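Local coordinates for protein aspartate aminotransferase (Leishmania major, PDB 4H51) that probably transfers the amino group of L-aspartate to 2-oxoglutarate as a homodimer, with pyridoxal 5'-phosphate as cofactor, at residues D189-I194 with K222-F227. Residues are numbered along the deposited sequence; the frame is centred on the assembly and turned at random.
Sequences DGSVFI and KHHQVF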
loop_
_atom_site.group_PDB
_atom_site.type_symbol
_atom_site.label_atom_id
_atom_site.label_comp_id
_atom_site.label_asym_id
_atom_site.label_seq_id
_atom_site.Cartn_x
_atom_site.Cartn_y
_atom_site.Cartn_z
ATOM N N ASP B 189 -5.214 -13.143 30.532
ATOM C CA ASP B 189 -4.046 -12.280 30.543
ATOM C C ASP B 189 -3.321 -12.406 29.231
ATOM O O ASP B 189 -3.287 -13.481 28.633
ATOM C CB ASP B 189 -3.067 -12.700 31.620
ATOM C CG ASP B 189 -3.496 -12.313 33.016
ATOM O OD1 ASP B 189 -4.667 -12.054 33.295
ATOM O OD2 ASP B 189 -2.618 -12.306 33.877
ATOM N N GLY B 190 -2.725 -11.309 28.779
ATOM C CA GLY B 190 -1.995 -11.300 27.537
ATOM C C GLY B 190 -2.872 -11.384 26.291
ATOM O O GLY B 190 -2.487 -12.034 25.342
ATOM N N SER B 191 -4.042 -10.766 26.311
ATOM C CA SER B 191 -4.851 -10.596 25.119
ATOM C C SER B 191 -4.488 -9.275 24.405
ATOM O O SER B 191 -3.739 -8.440 24.942
ATOM C CB SER B 191 -6.321 -10.588 25.452
ATOM O OG SER B 191 -6.727 -11.809 26.045
ATOM N N VAL B 192 -4.945 -9.119 23.171
ATOM C CA VAL B 192 -4.738 -7.898 22.411
ATOM C C VAL B 192 -6.006 -7.051 22.390
ATOM O O VAL B 192 -7.084 -7.592 22.122
ATOM C CB VAL B 192 -4.338 -8.205 20.979
ATOM C CG1 VAL B 192 -4.014 -6.882 20.256
ATOM C CG2 VAL B 192 -3.119 -9.113 20.946
ATOM N N PHE B 193 -5.898 -5.753 22.692
ATOM C CA PHE B 193 -7.040 -4.846 22.641
ATOM C C PHE B 193 -6.768 -3.732 21.659
ATOM O O PHE B 193 -5.794 -2.973 21.832
ATOM C CB PHE B 193 -7.329 -4.235 23.996
ATOM C CG PHE B 193 -8.061 -5.156 24.912
ATOM C CD1 PHE B 193 -7.400 -6.233 25.499
ATOM C CD2 PHE B 193 -9.414 -5.021 25.104
ATOM C CE1 PHE B 193 -8.083 -7.106 26.317
ATOM C CE2 PHE B 193 -10.088 -5.896 25.910
ATOM C CZ PHE B 193 -9.418 -6.968 26.498
ATOM N N ILE B 194 -7.644 -3.616 20.658
ATOM C CA ILE B 194 -7.649 -2.453 19.750
ATOM C C ILE B 194 -8.547 -1.375 20.354
ATOM O O ILE B 194 -9.752 -1.549 20.459
ATOM C CB ILE B 194 -8.061 -2.850 18.343
ATOM C CG1 ILE B 194 -7.066 -3.874 17.782
ATOM C CG2 ILE B 194 -8.178 -1.616 17.430
ATOM C CD1 ILE B 194 -7.323 -4.275 16.339
ATOM N N LYS B 222 -3.397 -6.926 33.675
ATOM C CA LYS B 222 -3.729 -8.105 32.886
ATOM C C LYS B 222 -2.634 -8.436 31.865
ATOM O O LYS B 222 -2.723 -9.461 31.192
ATOM C CB LYS B 222 -5.078 -7.907 32.178
ATOM C CG LYS B 222 -6.292 -7.874 33.117
ATOM C CD LYS B 222 -6.620 -9.251 33.674
ATOM C CE LYS B 222 -7.183 -10.126 32.568
ATOM N NZ LYS B 222 -7.353 -11.540 33.065
ATOM N N HIS B 223 -1.605 -7.581 31.767
ATOM C CA HIS B 223 -0.513 -7.758 30.804
ATOM C C HIS B 223 -1.030 -7.877 29.398
ATOM O O HIS B 223 -0.492 -8.623 28.560
ATOM C CB HIS B 223 0.324 -8.966 31.174
ATOM C CG HIS B 223 0.608 -9.071 32.667
ATOM N ND1 HIS B 223 1.602 -8.389 33.265
ATOM C CD2 HIS B 223 -0.062 -9.756 33.670
ATOM C CE1 HIS B 223 1.617 -8.666 34.579
ATOM N NE2 HIS B 223 0.584 -9.491 34.845
ATOM N N HIS B 224 -2.075 -7.112 29.104
ATOM C CA HIS B 224 -2.601 -7.049 27.742
ATOM C C HIS B 224 -1.732 -6.241 26.829
ATOM O O HIS B 224 -1.060 -5.283 27.242
ATOM C CB HIS B 224 -4.009 -6.455 27.740
ATOM C CG HIS B 224 -5.058 -7.298 28.439
ATOM N ND1 HIS B 224 -5.127 -8.619 28.290
ATOM C CD2 HIS B 224 -6.187 -6.917 29.197
ATOM C CE1 HIS B 224 -6.216 -9.088 28.959
ATOM N NE2 HIS B 224 -6.870 -8.028 29.501
ATOM N N GLN B 225 -1.754 -6.596 25.551
ATOM C CA GLN B 225 -1.182 -5.724 24.516
ATOM C C GLN B 225 -2.191 -4.675 24.114
ATOM O O GLN B 225 -3.340 -4.998 23.691
ATOM C CB GLN B 225 -0.793 -6.516 23.276
ATOM C CG GLN B 225 -0.248 -5.665 22.122
ATOM C CD GLN B 225 1.118 -5.076 22.409
ATOM O OE1 GLN B 225 2.042 -5.788 22.860
ATOM N NE2 GLN B 225 1.263 -3.754 22.190
ATOM N N VAL B 226 -1.759 -3.425 24.180
ATOM C CA VAL B 226 -2.586 -2.305 23.652
ATOM C C VAL B 226 -2.179 -1.952 22.221
ATOM O O VAL B 226 -1.005 -1.679 21.936
ATOM C CB VAL B 226 -2.489 -1.057 24.565
ATOM C CG1 VAL B 226 -3.182 0.140 23.957
ATOM C CG2 VAL B 226 -3.064 -1.338 25.972
ATOM N N PHE B 227 -3.166 -1.874 21.342
ATOM C CA PHE B 227 -3.012 -1.399 19.957
ATOM C C PHE B 227 -3.969 -0.224 19.733
ATOM O O PHE B 227 -5.158 -0.404 19.578
ATOM C CB PHE B 227 -3.308 -2.548 18.985
ATOM C CG PHE B 227 -2.944 -2.304 17.547
ATOM C CD1 PHE B 227 -2.289 -1.187 17.133
ATOM C CD2 PHE B 227 -3.250 -3.285 16.600
ATOM C CE1 PHE B 227 -1.925 -0.990 15.809
ATOM C CE2 PHE B 227 -2.895 -3.124 15.280
ATOM C CZ PHE B 227 -2.224 -1.970 14.869
#
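The imidazole of His-224 is held between Phe-193, whose CE1 sits over the centre of one face, 3.5 Å from His-224 CD2, and Lys-222 CB against the opposite face. The phenyl and imidazole planes are inclined by 45°. At the imidazole edge ND1 accepts the backbone N-H of Ser-191 (N to ND1 3.1 Å), and NE2 bonds to the carbonyl of Ile-184, fixing the ring's rotation. Histidine suits this place: its flat ring packs against phenylalanine while both nitrogens find partners.

Beyond it the parallel strands 192-196 and 225-230 pair regularly, Phe-193 N reaching Gln-225 O at 2.8 Å and Phe-227 N reaching Phe-193 O at 2.9 Å. Towards the exposed end, Lys-222, long and bent at chi2 and chi3 (-73° and -71°), reaches Asp-189 in a salt bridge (NZ to OD1 2.7 Å) and the carbonyls of Leu-185 and Ala-187. Gly-190 readily adopts its positive phi, bringing its N to Lys-222 O (3.0 Å) and its CA to His-223 O (3.2 Å); His-223 makes the Schellman motif following helix 209-221. The contact thus joins the loops entering two strands of a beta-alpha-beta unit in the large PLP-binding domain, and the imidazole, donating through NE2 and accepting at ND1, is probably neutral.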